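Local coordinates for DNA topoisomerase 2-associated protein PAT1 (Saccharomyces cerevisiae, PDB 5LMG), which activates mRNA decapping and represses translation, its C-terminal domain directly binding the decapping enzyme Dcp2 and the 5'-3' exonuclease Xrn1, at residues H85-S90 with K121-Q126; K127-L132 with M182-Q187; S212-I217 with S233-I238; S283-A286 with H292-I295. The protein carries 2 engineered substitutions. All blocks are in the same frame, centred on the assembly; numbering follows the deposited sequence.

Contact 1: residues H85-S90 with K121-Q126; sequences HIDDSS and KLKILQ
Lys123 runs from the flank of Ile86 to the carboxylate of Asp87. Its CB starts beside the branch methyl of Ile86, with Lys123 CB 4.1 Å from Ile86 CG2. CG stands anti to the carbonyl carbon, and from there the chain is straight as far as CE. Further out the company turns polar: Lys123 CD lies 4.1 Å from Asp87 OD1. The last torsion bends the chain (chi4 -73°), which carries the ammonium group back to the acid, and Lys123 NZ pairs with Asp87 OD1 at 3.6 Å, a salt bridge at the long end of its range. The two side chains meet at roughly a right angle, and Asp87 is exposed to solvent, so the attraction is probably modest. This contact pins an irregular connection, the loop between helices 78-82 and 95-99, against helix 118-130, inside a largely helical fold whose family belongs to the TPR clan. Beneath the charged pair lies an apolar layer. Ile86 directs its CB toward the helix and sets CD1 against Ile124, with 3.6 Å between Ile86 CD1 and Ile124 CG1; the end methyl of Ile124, its CD1, follows at 4.1 Å from Ile86 CD1. These isoleucines cross at about a right angle and are both buried. Trp81 touches Ile86, Asp87, Lys123 and Ile124 alike, while Phe96 packs on the two isoleucines from helix 95-99. Asn94 ND2 holds the loop backbone by a hydrogen bond to His85 O.

Contact 2: residues K127-L132 with M182-Q187; sequences KIFNEL and MGLLLQ
Phe129 O, 3.9 Å from Gln187 O across the contact, accepts a hydrogen bond from Asn192 ND2, so this carbonyl near the end of helix 118-130 is held by a side chain from just beyond helix 178-191. The two helices come close here, with 5.3 Å between Asn130 CA and Gln187 CA. Phe129 directs its CB toward the partner helix and lays the first carbon of its side chain near main chain, Phe129 CB standing 4.1 Å from Leu184 O. With CG anti to the carbonyl carbon (chi1 -75°), the ring swings toward Leu184. One leucine methyl then meets it obliquely, Leu184 CD2 lying 4.1 Å from Phe129 CD2, and the two side chains cross at about a right angle. Gln187 adds its aliphatic base, with 4.2 Å between Gln187 CB and Phe129 CB, before its chain bends at chi2 toward Asn130. Phe129 and Leu184 are buried, whereas Asn130 and Gln187 form a more exposed polar margin. Leu206 and Leu210 of helix 201-216 and Leu188 of helix 178-191 also pack on Phe129, which thus lies where helices 118-130, 178-191 and 201-216 meet.

Contact 3: residues S212-I217 with S233-I238; sequences SRAALI and STWNEI. With EDO (1,2-ethanediol), chain L.
A single methyl group sits almost exactly over the middle of an indole. Ala214 CB is 3.6 Å from the centroid of the six-membered ring of Trp235 and only 4° off the ring normal, a CH-pi contact of nearly ideal aim. The six carbons of that ring are accordingly almost equidistant from it, with Ala214 CB 3.8 Å from Trp235 CE2. The pyrrole side of the indole reaches along the next residue, where Trp235 NE1 is 4.1 Å from Ala215 CA, approached obliquely. Trp235 CG is anti to the backbone N (chi1 171°), which extends the ring from the first turn of helix 234-246 across to helix 201-216. That turn begins at Ser233, the N-cap, whose OG accepts a weak capping bond from Trp235 N at 3.5 Å. If Trp235 were replaced by an alanine, Ala214 would probably lose its flat partner and a gap would open between the two helices. Met182 and Leu185 of helix 178-191 also pack on Trp235. On another side of the helix, an ethanediol molecule, probably from the crystallisation liquor, donates from O1 to Asn236 O (2.7 Å) and accepts from Asn236 ND2 at O2 (3.0 Å); it also bonds to Ser287 O. Ala214 on helix 201-216 thus accepts the indole face from helix 234-246, close packing between consecutive helices of a largely helical domain, consistent with the family's place in the TPR clan.

Contact 4: residues S283-A286 with H292-I295; sequences SLAA and HQRI. Engineered in segment 283-286: Ala286 (natural residue Leu).
The carboxamide of Gln293 meets Ala285 through its amide plane: Ala285 O lies in that plane, in line with an N-H of NE2. The resulting hydrogen bond, Gln293 NE2 to Ala285 O, measures 2.9 Å and is virtually straight at 176°. Seen from the acceptor the approach is less regular, for the donor stands 46° above the carbonyl plane. Further back along the chain, Gln293 CG passes 3.6 Å from Ala285 O, and the same carbon is 4.4 Å from Ala285 CB. Reach comes from a chain extended beyond CG (chi2 174°). Ala285 is in the last turn of helix 275-286, so the following helix supplies a side-chain donor to a carbonyl near its end. A leucine in place of Gln293 would probably leave Ala285 O without this donor, since its apolar branches could not replace the amide. Ala286, an engineered residue where nature has leucine, points its CB away from helix 290-322. The neighbouring His292 ring makes edge-to-face contacts with Tyr239 and Phe243 and gives a hydrogen bond at NE2 with Asp240 OD1. Gln293 also packs on an apolar side chain of the bound Dcp2 peptide, and Arg294 NE forms a salt bridge with an acidic side chain of that peptide. Two successive helices of a largely helical domain are thus tied near their short connection, the second contributing to the peptide-binding surface.

How the contacts relate
The four contacts follow one another along the chain and step across a largely helical domain. Contacts 1 and 2, their centres about 11 Å apart, share helix 118-130, meeting where Leu184 CD2 packs on the backbone of Leu125 and Gln126. Contact 2 passes to contact 3, centres about 15 Å apart, through helix 178-191: Met182 and Leu185 reach Trp235, and Met182 also touches Ala214 and Ile238. Contact 3 then touches contact 4, centres about 14 Å apart, where Ser212 OG packs on Ser283 CB. The centres of contacts 1 and 4 are about 33 Å apart. Side-chain packing therefore runs from the loop after helix 78-82 to helix 290-322, where the Dcp2 peptide binds.

Contact 1: residues H85-S90 with K121-Q126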
# COMPACT_ATOMS: atom_id res chain seq x y z
N HIS A 85 11.03 21.01 -9.71
CA HIS A 85 9.79 21.70 -10.11
C HIS A 85 8.56 21.35 -9.26
O HIS A 85 7.47 21.17 -9.81
CB HIS A 85 9.50 21.45 -11.62
CG HIS A 85 10.51 22.05 -12.53
ND1 HIS A 85 11.77 21.50 -12.68
CD2 HIS A 85 10.41 23.13 -13.34
CE1 HIS A 85 12.40 22.27 -13.56
NE2 HIS A 85 11.62 23.26 -13.98
N ILE A 86 8.73 21.26 -7.92
CA ILE A 86 7.63 20.93 -7.01
C ILE A 86 6.63 22.11 -6.89
O ILE A 86 5.42 21.88 -6.96
CB ILE A 86 8.14 20.39 -5.64
CG1 ILE A 86 8.29 18.87 -5.69
CG2 ILE A 86 7.24 20.78 -4.45
CD1 ILE A 86 9.65 18.43 -5.72
N ASP A 87 7.14 23.35 -6.75
CA ASP A 87 6.32 24.57 -6.64
C ASP A 87 5.83 25.10 -8.00
O ASP A 87 5.17 26.15 -8.06
CB ASP A 87 7.06 25.66 -5.83
CG ASP A 87 7.26 25.32 -4.36
OD1 ASP A 87 6.27 24.95 -3.69
OD2 ASP A 87 8.40 25.48 -3.86
N ASP A 88 6.12 24.36 -9.09
CA ASP A 88 5.72 24.67 -10.46
C ASP A 88 4.25 24.24 -10.71
O ASP A 88 3.94 23.04 -10.72
CB ASP A 88 6.70 23.99 -11.44
CG ASP A 88 6.50 24.35 -12.90
OD1 ASP A 88 5.58 23.79 -13.53
OD2 ASP A 88 7.32 25.13 -13.43
N SER A 89 3.36 25.23 -10.88
CA SER A 89 1.93 25.02 -11.14
C SER A 89 1.58 25.31 -12.61
O SER A 89 0.40 25.34 -12.98
CB SER A 89 1.08 25.88 -10.20
OG SER A 89 1.40 25.66 -8.84
N SER A 90 2.62 25.47 -13.46
CA SER A 90 2.55 25.78 -14.89
C SER A 90 1.88 24.71 -15.76
O SER A 90 1.39 25.04 -16.85
CB SER A 90 3.95 26.08 -15.42
OG SER A 90 4.55 27.15 -14.71
N LYS A 121 10.93 17.97 2.13
CA LYS A 121 10.48 16.58 2.14
C LYS A 121 8.94 16.51 2.30
O LYS A 121 8.29 15.70 1.65
CB LYS A 121 11.16 15.80 3.28
CG LYS A 121 12.66 15.56 3.10
CD LYS A 121 13.24 14.96 4.37
CE LYS A 121 14.71 14.64 4.24
NZ LYS A 121 15.24 14.03 5.48
N LEU A 122 8.38 17.37 3.18
CA LEU A 122 6.93 17.45 3.42
C LEU A 122 6.21 17.94 2.16
O LEU A 122 5.18 17.38 1.81
CB LEU A 122 6.64 18.33 4.66
CG LEU A 122 5.29 18.20 5.40
CD1 LEU A 122 4.36 19.32 5.06
CD2 LEU A 122 4.64 16.83 5.27
N LYS A 123 6.80 18.93 1.45
CA LYS A 123 6.26 19.46 0.18
C LYS A 123 6.19 18.38 -0.92
O LYS A 123 5.24 18.38 -1.71
CB LYS A 123 7.09 20.65 -0.31
CG LYS A 123 6.67 21.98 0.30
CD LYS A 123 7.53 23.12 -0.24
CE LYS A 123 7.18 24.46 0.36
NZ LYS A 123 5.89 24.98 -0.16
N ILE A 124 7.16 17.46 -0.94
CA ILE A 124 7.20 16.33 -1.88
C ILE A 124 6.03 15.38 -1.58
O ILE A 124 5.29 15.04 -2.50
CB ILE A 124 8.58 15.62 -1.90
CG1 ILE A 124 9.63 16.51 -2.65
CG2 ILE A 124 8.49 14.20 -2.51
CD1 ILE A 124 11.06 16.04 -2.68
N LEU A 125 5.86 14.99 -0.30
CA LEU A 125 4.78 14.11 0.17
C LEU A 125 3.41 14.75 -0.15
O LEU A 125 2.53 14.06 -0.67
CB LEU A 125 4.89 13.82 1.68
CG LEU A 125 6.06 13.01 2.29
CD1 LEU A 125 5.54 11.90 3.17
CD2 LEU A 125 7.09 12.51 1.27
N GLN A 126 3.25 16.06 0.14
CA GLN A 126 2.03 16.84 -0.14
C GLN A 126 1.70 16.78 -1.64
O GLN A 126 0.56 16.51 -1.99
CB GLN A 126 2.18 18.31 0.29
CG GLN A 126 2.08 18.53 1.80
CD GLN A 126 2.30 19.97 2.23
OE1 GLN A 126 3.20 20.67 1.76
NE2 GLN A 126 1.54 20.41 3.21

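Contact 2: residues K127-L132 with M182-Q187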
# COMPACT_ATOMS: atom_id res chain seq x y z
N LYS A 127 2.72 16.97 -2.52
CA LYS A 127 2.57 16.90 -3.97
C LYS A 127 2.07 15.52 -4.41
O LYS A 127 1.08 15.44 -5.14
CB LYS A 127 3.90 17.24 -4.68
CG LYS A 127 3.78 17.49 -6.19
CD LYS A 127 3.45 18.94 -6.50
CE LYS A 127 2.02 19.14 -6.93
NZ LYS A 127 1.67 20.58 -6.96
N ILE A 128 2.74 14.44 -3.94
CA ILE A 128 2.41 13.04 -4.23
C ILE A 128 0.95 12.74 -3.87
O ILE A 128 0.21 12.25 -4.73
CB ILE A 128 3.42 12.04 -3.57
CG1 ILE A 128 4.84 12.16 -4.19
CG2 ILE A 128 2.90 10.58 -3.64
CD1 ILE A 128 5.97 11.39 -3.44
N PHE A 129 0.52 13.06 -2.63
CA PHE A 129 -0.85 12.82 -2.18
C PHE A 129 -1.90 13.69 -2.90
O PHE A 129 -2.99 13.20 -3.17
CB PHE A 129 -0.97 12.92 -0.65
CG PHE A 129 -0.38 11.73 0.07
CD1 PHE A 129 -1.02 10.49 0.04
CD2 PHE A 129 0.83 11.83 0.75
CE1 PHE A 129 -0.46 9.38 0.68
CE2 PHE A 129 1.39 10.72 1.38
CZ PHE A 129 0.74 9.50 1.34
N ASN A 130 -1.55 14.94 -3.25
CA ASN A 130 -2.43 15.88 -3.96
C ASN A 130 -2.73 15.42 -5.40
O ASN A 130 -3.84 15.62 -5.89
CB ASN A 130 -1.80 17.29 -3.98
CG ASN A 130 -2.70 18.37 -4.53
OD1 ASN A 130 -3.69 18.75 -3.91
ND2 ASN A 130 -2.35 18.90 -5.69
N GLU A 131 -1.73 14.82 -6.07
CA GLU A 131 -1.83 14.38 -7.46
C GLU A 131 -1.73 12.84 -7.59
O GLU A 131 -1.34 12.35 -8.65
CB GLU A 131 -0.74 15.06 -8.31
CG GLU A 131 -0.79 16.58 -8.31
CD GLU A 131 -1.15 17.19 -9.65
OE1 GLU A 131 -0.23 17.69 -10.34
OE2 GLU A 131 -2.35 17.17 -10.01
N LEU A 132 -2.09 12.10 -6.52
CA LEU A 132 -1.99 10.64 -6.48
C LEU A 132 -2.72 9.91 -7.62
O LEU A 132 -2.21 8.92 -8.12
CB LEU A 132 -2.40 10.09 -5.10
CG LEU A 132 -1.80 8.74 -4.68
CD1 LEU A 132 -0.27 8.72 -4.85
CD2 LEU A 132 -2.16 8.39 -3.25
N MET A 182 -2.31 14.77 9.59
CA MET A 182 -3.72 15.11 9.34
C MET A 182 -3.82 15.84 8.00
O MET A 182 -4.67 15.48 7.18
CB MET A 182 -4.34 15.92 10.49
CG MET A 182 -4.50 15.14 11.80
SD MET A 182 -5.45 13.60 11.67
CE MET A 182 -4.22 12.43 12.11
N GLY A 183 -2.88 16.75 7.75
CA GLY A 183 -2.76 17.49 6.49
C GLY A 183 -2.65 16.57 5.28
O GLY A 183 -3.35 16.78 4.29
N LEU A 184 -1.81 15.52 5.37
CA LEU A 184 -1.60 14.56 4.27
C LEU A 184 -2.83 13.71 4.00
O LEU A 184 -3.15 13.44 2.84
CB LEU A 184 -0.35 13.68 4.49
CG LEU A 184 1.02 14.38 4.57
CD1 LEU A 184 2.11 13.39 4.92
CD2 LEU A 184 1.37 15.08 3.26
N LEU A 185 -3.55 13.31 5.06
CA LEU A 185 -4.79 12.53 4.95
C LEU A 185 -5.88 13.33 4.23
O LEU A 185 -6.55 12.79 3.35
CB LEU A 185 -5.28 12.13 6.35
CG LEU A 185 -4.67 10.86 6.93
CD1 LEU A 185 -4.70 10.89 8.45
CD2 LEU A 185 -5.36 9.62 6.39
N LEU A 186 -6.02 14.62 4.60
CA LEU A 186 -6.97 15.54 3.99
C LEU A 186 -6.62 15.78 2.53
O LEU A 186 -7.52 15.81 1.71
CB LEU A 186 -7.04 16.87 4.76
CG LEU A 186 -7.84 16.86 6.07
CD1 LEU A 186 -7.66 18.17 6.83
CD2 LEU A 186 -9.32 16.58 5.81
N GLN A 187 -5.30 15.88 2.20
CA GLN A 187 -4.82 16.03 0.82
C GLN A 187 -5.29 14.84 -0.03
O GLN A 187 -5.78 15.03 -1.14
CB GLN A 187 -3.28 16.14 0.76
CG GLN A 187 -2.70 17.49 1.16
CD GLN A 187 -2.93 18.61 0.17
OE1 GLN A 187 -2.86 18.42 -1.06
NE2 GLN A 187 -3.14 19.81 0.67

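Contact 3: residues S212-I217 with S233-I238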
# COMPACT_ATOMS: atom_id res chain seq x y z
N SER A 212 -1.98 4.01 9.92
CA SER A 212 -1.10 3.42 10.95
C SER A 212 -0.29 4.49 11.70
O SER A 212 -0.20 4.42 12.93
CB SER A 212 -0.18 2.37 10.35
OG SER A 212 -0.96 1.33 9.78
N ARG A 213 0.23 5.50 10.98
CA ARG A 213 0.99 6.61 11.57
C ARG A 213 0.09 7.51 12.44
O ARG A 213 0.47 7.82 13.57
CB ARG A 213 1.77 7.40 10.51
CG ARG A 213 2.76 8.46 11.06
CD ARG A 213 3.70 8.02 12.19
NE ARG A 213 4.37 6.75 11.92
CZ ARG A 213 5.04 6.04 12.83
NH1 ARG A 213 5.15 6.49 14.08
NH2 ARG A 213 5.61 4.89 12.50
N ALA A 214 -1.10 7.89 11.92
CA ALA A 214 -2.11 8.69 12.62
C ALA A 214 -2.51 8.01 13.95
O ALA A 214 -2.59 8.69 14.97
CB ALA A 214 -3.34 8.86 11.73
N ALA A 215 -2.72 6.67 13.92
CA ALA A 215 -3.09 5.84 15.07
C ALA A 215 -2.02 5.82 16.18
O ALA A 215 -2.37 5.64 17.34
CB ALA A 215 -3.40 4.42 14.63
N LEU A 216 -0.73 5.95 15.81
CA LEU A 216 0.39 5.94 16.76
C LEU A 216 0.56 7.28 17.49
O LEU A 216 1.05 7.29 18.62
CB LEU A 216 1.71 5.49 16.11
CG LEU A 216 1.78 4.00 15.73
CD1 LEU A 216 2.87 3.76 14.72
CD2 LEU A 216 1.98 3.11 16.96
N ILE A 217 0.12 8.39 16.86
CA ILE A 217 0.16 9.74 17.45
C ILE A 217 -0.93 9.79 18.52
O ILE A 217 -2.11 9.96 18.19
CB ILE A 217 -0.00 10.87 16.37
CG1 ILE A 217 1.04 10.75 15.21
CG2 ILE A 217 -0.01 12.28 16.99
CD1 ILE A 217 2.58 11.00 15.55
N SER A 233 -11.39 13.83 18.94
CA SER A 233 -10.12 14.28 18.40
C SER A 233 -10.31 14.64 16.93
O SER A 233 -11.29 14.19 16.32
CB SER A 233 -9.07 13.18 18.55
OG SER A 233 -7.79 13.60 18.07
N THR A 234 -9.39 15.43 16.36
CA THR A 234 -9.40 15.77 14.93
C THR A 234 -9.24 14.44 14.13
O THR A 234 -9.89 14.28 13.10
CB THR A 234 -8.35 16.87 14.62
OG1 THR A 234 -8.79 18.09 15.21
CG2 THR A 234 -8.16 17.11 13.14
N TRP A 235 -8.43 13.48 14.67
CA TRP A 235 -8.22 12.17 14.04
C TRP A 235 -9.54 11.40 13.91
O TRP A 235 -9.81 10.88 12.83
CB TRP A 235 -7.10 11.35 14.74
CG TRP A 235 -6.94 9.91 14.30
CD1 TRP A 235 -6.76 8.83 15.12
CD2 TRP A 235 -6.92 9.39 12.95
NE1 TRP A 235 -6.64 7.67 14.37
CE2 TRP A 235 -6.76 7.99 13.05
CE3 TRP A 235 -7.07 9.97 11.68
CZ2 TRP A 235 -6.72 7.16 11.91
CZ3 TRP A 235 -7.08 9.14 10.56
CH2 TRP A 235 -6.88 7.76 10.68
N ASN A 236 -10.39 11.40 14.97
CA ASN A 236 -11.70 10.74 14.93
C ASN A 236 -12.57 11.33 13.78
O ASN A 236 -13.16 10.57 13.01
CB ASN A 236 -12.42 10.85 16.28
CG ASN A 236 -11.71 10.13 17.42
OD1 ASN A 236 -11.40 10.73 18.45
ND2 ASN A 236 -11.43 8.84 17.25
N GLU A 237 -12.54 12.67 13.63
CA GLU A 237 -13.25 13.39 12.57
C GLU A 237 -12.70 13.03 11.16
O GLU A 237 -13.49 12.77 10.25
CB GLU A 237 -13.19 14.93 12.81
CG GLU A 237 -13.85 15.41 14.09
CD GLU A 237 -15.27 14.94 14.33
OE1 GLU A 237 -16.11 15.08 13.41
OE2 GLU A 237 -15.54 14.41 15.43
N ILE A 238 -11.36 13.02 11.00
CA ILE A 238 -10.72 12.76 9.71
C ILE A 238 -10.88 11.28 9.31
O ILE A 238 -11.16 11.00 8.14
CB ILE A 238 -9.27 13.30 9.67
CG1 ILE A 238 -9.31 14.86 9.77
CG2 ILE A 238 -8.53 12.82 8.40
CD1 ILE A 238 -8.03 15.57 9.86
C1 EDO L . -14.10 7.93 14.83
O1 EDO L . -14.58 8.30 13.56
C2 EDO L . -13.34 6.59 14.72
O2 EDO L . -12.42 6.47 15.77

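Contact 4: residues S283-A286 with H292-I295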
# COMPACT_ATOMS: atom_id res chain seq x y z
N SER A 283 -5.66 -2.02 9.96
CA SER A 283 -5.44 -0.62 10.35
C SER A 283 -6.74 0.19 10.33
O SER A 283 -6.95 1.02 11.22
CB SER A 283 -4.34 0.03 9.52
OG SER A 283 -4.78 0.25 8.19
N LEU A 284 -7.63 -0.09 9.35
CA LEU A 284 -8.94 0.59 9.23
C LEU A 284 -9.81 0.24 10.45
O LEU A 284 -10.33 1.15 11.09
CB LEU A 284 -9.63 0.21 7.89
CG LEU A 284 -10.94 0.95 7.51
CD1 LEU A 284 -10.70 2.43 7.17
CD2 LEU A 284 -11.64 0.24 6.37
N ALA A 285 -9.88 -1.06 10.81
CA ALA A 285 -10.64 -1.55 11.96
C ALA A 285 -10.14 -1.02 13.32
O ALA A 285 -10.96 -0.65 14.17
CB ALA A 285 -10.67 -3.07 11.97
N ALA A 286 -8.80 -1.00 13.51
CA ALA A 286 -8.09 -0.56 14.73
C ALA A 286 -8.37 0.89 15.12
O ALA A 286 -8.45 1.16 16.31
CB ALA A 286 -6.59 -0.79 14.60
N HIS A 292 -18.15 1.33 13.02
CA HIS A 292 -17.26 1.24 11.85
C HIS A 292 -16.88 -0.22 11.62
O HIS A 292 -16.93 -0.69 10.49
CB HIS A 292 -15.97 2.07 12.05
CG HIS A 292 -16.20 3.54 12.13
ND1 HIS A 292 -15.96 4.24 13.30
CD2 HIS A 292 -16.66 4.40 11.19
CE1 HIS A 292 -16.26 5.50 13.02
NE2 HIS A 292 -16.67 5.64 11.76
N GLN A 293 -16.51 -0.93 12.71
CA GLN A 293 -16.09 -2.33 12.68
C GLN A 293 -17.19 -3.27 12.16
O GLN A 293 -16.89 -4.19 11.40
CB GLN A 293 -15.55 -2.76 14.05
CG GLN A 293 -14.22 -2.10 14.42
CD GLN A 293 -13.76 -2.44 15.83
OE1 GLN A 293 -14.48 -3.04 16.62
NE2 GLN A 293 -12.53 -2.05 16.17
N ARG A 294 -18.45 -3.00 12.56
CA ARG A 294 -19.65 -3.74 12.16
C ARG A 294 -19.81 -3.68 10.64
O ARG A 294 -20.04 -4.72 10.02
CB ARG A 294 -20.90 -3.15 12.82
CG ARG A 294 -21.06 -3.52 14.31
CD ARG A 294 -22.26 -2.80 14.90
NE ARG A 294 -23.51 -3.53 14.68
CZ ARG A 294 -24.39 -3.28 13.72
NH1 ARG A 294 -24.18 -2.30 12.86
NH2 ARG A 294 -25.50 -4.00 13.63
N ILE A 295 -19.65 -2.47 10.06
CA ILE A 295 -19.74 -2.23 8.62
C ILE A 295 -18.58 -2.95 7.90
O ILE A 295 -18.84 -3.62 6.91
CB ILE A 295 -19.79 -0.70 8.29
CG1 ILE A 295 -21.10 -0.05 8.78
CG2 ILE A 295 -19.56 -0.45 6.77
CD1 ILE A 295 -21.02 1.41 9.04